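Local coordinates for uncharacterized protein (Porphyromonas gingivalis, PDB 1ZBS) that is of unknown function but probably is an ATP-dependent sugar kinase of the ASKHA superfamily, perhaps phosphorylating N-acetylglucosamine, at residues A[31-41]-A[69-80]. Residues are numbered along the deposited sequence; the frame is centred on the assembly and turned at random.
Sequences INPFQQDRNEI and GCTPAKAPMLNE
In the N-terminal actin-like domain, the loop that leaves strand 21-29 packs through P33 and F34 on the loop between strand 62-67 and helix 75-85, and the two helices that follow continue the contact. The P33 ring is the wedge: its CG lies 3.2 Å from the O of G69, C70 SG touches CG and CD, and CB rests on the O of K74. Beside it, the side chain of N32, with CG anti to the backbone N (chi1 178°), brings OD1 to 3.1 Å from CA of G69. The same OD1 accepts the N-H of F34 at 3.0 Å in an Asx turn, the donor standing well above the carbonyl plane, a turn that helps to hold the amide oxygen against the glycine. K74 runs over the P33-F34 backbone, and K74 CD lies 3.6 Å from F34 CD2, at the edge of the ring; the F34 side chain also packs against R188 of the second subunit.

Both helices lie on one face of the domain's five-stranded mixed sheet, whose 3-2-1-4-5 strand order is that of the ASKHA fold. D37 sits at the N-cap position of helix 38-53, and at this end selenomethionine M77 inserts its bent chain, CE reaching 3.4 Å from the C of D37. Its CG lies 3.9 Å over the centre of the R38 guanidinium. R38, folded at chi2 and chi3, turns NH2 to E80 OE1 in a 3.0 Å salt bridge, with guanidinium and carboxylate planes 72° apart. Nearer the sheet, L78 meets I31 and I41, L78 CD2 standing 4.1 Å from I31 CG2, and both L78 and I31 rest on F65 of strand 62-67.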
loop_
_atom_site.group_PDB
_atom_site.type_symbol
_atom_site.label_atom_id
_atom_site.label_comp_id
_atom_site.label_asym_id
_atom_site.label_seq_id
_atom_site.Cartn_x
_atom_site.Cartn_y
_atom_site.Cartn_z
ATOM N N ILE A 31 13.708 10.608 -15.309
ATOM C CA ILE A 31 14.442 11.788 -14.869
ATOM C C ILE A 31 13.970 12.282 -13.498
ATOM O O ILE A 31 13.043 13.079 -13.396
ATOM C CB ILE A 31 14.327 12.932 -15.909
ATOM C CG1 ILE A 31 14.741 12.421 -17.296
ATOM C CG2 ILE A 31 15.226 14.088 -15.503
ATOM C CD1 ILE A 31 14.658 13.460 -18.401
ATOM N N ASN A 32 14.622 11.793 -12.448
ATOM C CA ASN A 32 14.302 12.169 -11.074
ATOM C C ASN A 32 15.572 12.038 -10.232
ATOM O O ASN A 32 16.071 10.934 -10.002
ATOM C CB ASN A 32 13.208 11.254 -10.517
ATOM C CG ASN A 32 12.860 11.568 -9.072
ATOM O OD1 ASN A 32 13.475 12.429 -8.442
ATOM N ND2 ASN A 32 11.865 10.868 -8.541
ATOM N N PRO A 33 16.106 13.172 -9.754
ATOM C CA PRO A 33 17.322 13.254 -8.935
ATOM C C PRO A 33 17.313 12.514 -7.594
ATOM O O PRO A 33 18.372 12.150 -7.083
ATOM C CB PRO A 33 17.512 14.758 -8.761
ATOM C CG PRO A 33 16.107 15.257 -8.734
ATOM C CD PRO A 33 15.482 14.499 -9.886
ATOM N N PHE A 34 16.132 12.302 -7.019
ATOM C CA PHE A 34 16.028 11.611 -5.735
ATOM C C PHE A 34 15.865 10.111 -5.914
ATOM O O PHE A 34 16.310 9.322 -5.080
ATOM C CB PHE A 34 14.835 12.132 -4.932
ATOM C CG PHE A 34 14.797 11.639 -3.511
ATOM C CD1 PHE A 34 13.596 11.255 -2.921
ATOM C CD2 PHE A 34 15.964 11.580 -2.754
ATOM C CE1 PHE A 34 13.556 10.823 -1.592
ATOM C CE2 PHE A 34 15.939 11.151 -1.427
ATOM C CZ PHE A 34 14.731 10.769 -0.844
ATOM N N GLN A 35 15.220 9.730 -7.010
ATOM C CA GLN A 35 14.965 8.330 -7.306
ATOM C C GLN A 35 16.123 7.717 -8.081
ATOM O O GLN A 35 16.452 6.545 -7.892
ATOM C CB GLN A 35 13.667 8.217 -8.109
ATOM C CG GLN A 35 12.887 6.937 -7.880
ATOM C CD GLN A 35 11.390 7.152 -8.015
ATOM O OE1 GLN A 35 10.780 7.876 -7.224
ATOM N NE2 GLN A 35 10.795 6.535 -9.026
ATOM N N GLN A 36 16.741 8.519 -8.946
ATOM C CA GLN A 36 17.873 8.076 -9.762
ATOM C C GLN A 36 19.147 8.791 -9.318
ATOM O O GLN A 36 19.098 9.674 -8.460
ATOM C CB GLN A 36 17.596 8.359 -11.243
ATOM C CG GLN A 36 16.457 7.531 -11.834
ATOM C CD GLN A 36 15.914 8.113 -13.127
ATOM O OE1 GLN A 36 15.327 9.197 -13.135
ATOM N NE2 GLN A 36 16.108 7.395 -14.229
ATOM N N ASP A 37 20.286 8.411 -9.897
ATOM C CA ASP A 37 21.559 9.030 -9.539
ATOM C C ASP A 37 22.270 9.715 -10.709
ATOM O O ASP A 37 21.749 9.782 -11.820
ATOM C CB ASP A 37 22.495 7.995 -8.898
ATOM C CG ASP A 37 22.961 6.935 -9.875
ATOM O OD1 ASP A 37 23.615 5.970 -9.429
ATOM O OD2 ASP A 37 22.686 7.061 -11.085
ATOM N N ARG A 38 23.473 10.208 -10.436
ATOM C CA ARG A 38 24.280 10.931 -11.414
ATOM C C ARG A 38 24.269 10.413 -12.858
ATOM O O ARG A 38 23.687 11.047 -13.749
ATOM C CB ARG A 38 25.726 11.010 -10.922
ATOM C CG ARG A 38 26.636 11.910 -11.753
ATOM C CD ARG A 38 26.445 13.396 -11.432
ATOM N NE ARG A 38 26.742 13.698 -10.025
ATOM C CZ ARG A 38 26.896 14.926 -9.534
ATOM N NH1 ARG A 38 27.162 15.093 -8.246
ATOM N NH2 ARG A 38 26.797 15.986 -10.333
ATOM N N ASN A 39 24.902 9.266 -13.100
ATOM C CA ASN A 39 24.990 8.738 -14.454
ATOM C C ASN A 39 23.817 7.905 -14.967
ATOM O O ASN A 39 23.655 7.736 -16.185
ATOM C CB ASN A 39 26.319 7.967 -14.641
ATOM C CG ASN A 39 26.456 6.773 -13.704
ATOM O OD1 ASN A 39 25.684 5.807 -13.784
ATOM N ND2 ASN A 39 27.446 6.829 -12.810
ATOM N N GLU A 40 22.980 7.390 -14.074
ATOM C CA GLU A 40 21.842 6.601 -14.546
ATOM C C GLU A 40 20.808 7.554 -15.146
ATOM O O GLU A 40 19.835 7.120 -15.760
ATOM C CB GLU A 40 21.222 5.775 -13.412
ATOM C CG GLU A 40 20.244 6.511 -12.529
ATOM C CD GLU A 40 19.425 5.560 -11.675
ATOM O OE1 GLU A 40 18.720 4.697 -12.260
ATOM O OE2 GLU A 40 19.489 5.666 -10.422
ATOM N N ILE A 41 21.031 8.855 -14.958
ATOM C CA ILE A 41 20.152 9.884 -15.520
ATOM C C ILE A 41 20.977 10.706 -16.509
ATOM O O ILE A 41 20.439 11.449 -17.337
ATOM C CB ILE A 41 19.585 10.843 -14.427
ATOM C CG1 ILE A 41 18.521 11.753 -15.050
ATOM C CG2 ILE A 41 20.700 11.722 -13.850
ATOM C CD1 ILE A 41 17.470 10.992 -15.860
ATOM N N GLY A 69 10.844 14.979 -6.976
ATOM C CA GLY A 69 12.096 14.425 -6.494
ATOM C C GLY A 69 13.198 15.467 -6.535
ATOM O O GLY A 69 14.303 15.258 -6.032
ATOM N N CYS A 70 12.893 16.604 -7.143
ATOM C CA CYS A 70 13.868 17.670 -7.239
ATOM C C CYS A 70 13.955 18.432 -5.928
ATOM O O CYS A 70 13.830 19.658 -5.879
ATOM C CB CYS A 70 13.517 18.599 -8.397
ATOM S SG CYS A 70 13.831 17.822 -9.995
ATOM N N THR A 71 14.167 17.677 -4.858
ATOM C CA THR A 71 14.297 18.245 -3.528
ATOM C C THR A 71 15.403 19.294 -3.537
ATOM O O THR A 71 16.332 19.223 -4.340
ATOM C CB THR A 71 14.647 17.147 -2.509
ATOM O OG1 THR A 71 15.296 17.733 -1.374
ATOM C CG2 THR A 71 15.557 16.110 -3.142
ATOM N N PRO A 72 15.315 20.287 -2.643
ATOM C CA PRO A 72 16.336 21.337 -2.581
ATOM C C PRO A 72 17.712 20.796 -2.190
ATOM O O PRO A 72 18.670 21.555 -2.046
ATOM C CB PRO A 72 15.769 22.305 -1.542
ATOM C CG PRO A 72 14.974 21.403 -0.640
ATOM C CD PRO A 72 14.270 20.509 -1.629
ATOM N N ALA A 73 17.801 19.478 -2.031
ATOM C CA ALA A 73 19.051 18.829 -1.657
ATOM C C ALA A 73 19.654 18.075 -2.833
ATOM O O ALA A 73 20.874 18.043 -3.000
ATOM C CB ALA A 73 18.815 17.873 -0.497
ATOM N N LYS A 74 18.801 17.461 -3.645
ATOM C CA LYS A 74 19.282 16.715 -4.798
ATOM C C LYS A 74 19.065 17.434 -6.125
ATOM O O LYS A 74 19.404 16.912 -7.188
ATOM C CB LYS A 74 18.644 15.324 -4.839
ATOM C CG LYS A 74 19.355 14.316 -3.946
ATOM C CD LYS A 74 18.959 12.888 -4.293
ATOM C CE LYS A 74 19.811 11.866 -3.545
ATOM N NZ LYS A 74 21.259 11.961 -3.891
ATOM N N ALA A 75 18.505 18.638 -6.059
ATOM C CA ALA A 75 18.267 19.436 -7.255
ATOM C C ALA A 75 19.592 19.823 -7.917
ATOM O O ALA A 75 19.739 19.710 -9.134
ATOM C CB ALA A 75 17.476 20.696 -6.896
ATOM N N PRO A 76 20.579 20.277 -7.121
ATOM C CA PRO A 76 21.882 20.673 -7.670
ATOM C C PRO A 76 22.631 19.555 -8.384
ATOM O O PRO A 76 23.699 19.776 -8.946
ATOM C CB PRO A 76 22.636 21.174 -6.440
ATOM C CG PRO A 76 22.059 20.354 -5.334
ATOM C CD PRO A 76 20.583 20.408 -5.652
HETATM N N MSE A 77 22.069 18.357 -8.361
HETATM C CA MSE A 77 22.703 17.226 -9.011
HETATM C C MSE A 77 22.235 17.183 -10.466
HETATM O O MSE A 77 23.033 17.013 -11.389
HETATM C CB MSE A 77 22.342 15.940 -8.254
HETATM C CG MSE A 77 23.044 14.681 -8.736
HETATM SE SE MSE A 77 22.261 13.947 -10.353
HETATM C CE MSE A 77 21.078 12.631 -9.549
ATOM N N LEU A 78 20.936 17.350 -10.672
ATOM C CA LEU A 78 20.391 17.346 -12.023
ATOM C C LEU A 78 20.860 18.607 -12.730
ATOM O O LEU A 78 21.004 18.632 -13.949
ATOM C CB LEU A 78 18.864 17.310 -11.974
ATOM C CG LEU A 78 18.127 17.242 -13.312
ATOM C CD1 LEU A 78 18.662 16.105 -14.167
ATOM C CD2 LEU A 78 16.645 17.058 -13.027
ATOM N N ASN A 79 21.101 19.654 -11.946
ATOM C CA ASN A 79 21.567 20.925 -12.483
ATOM C C ASN A 79 22.941 20.705 -13.117
ATOM O O ASN A 79 23.235 21.251 -14.178
ATOM C CB ASN A 79 21.650 21.968 -11.361
ATOM C CG ASN A 79 22.050 23.346 -11.867
ATOM O OD1 ASN A 79 23.115 23.522 -12.460
ATOM N ND2 ASN A 79 21.196 24.334 -11.625
ATOM N N GLU A 80 23.771 19.892 -12.471
ATOM C CA GLU A 80 25.103 19.598 -12.986
ATOM C C GLU A 80 25.026 18.743 -14.242
ATOM O O GLU A 80 25.764 18.970 -15.202
ATOM C CB GLU A 80 25.939 18.872 -11.933
ATOM C CG GLU A 80 26.233 19.704 -10.702
ATOM C CD GLU A 80 27.133 18.980 -9.721
ATOM O OE1 GLU A 80 28.242 18.569 -10.130
ATOM O OE2 GLU A 80 26.733 18.821 -8.544
#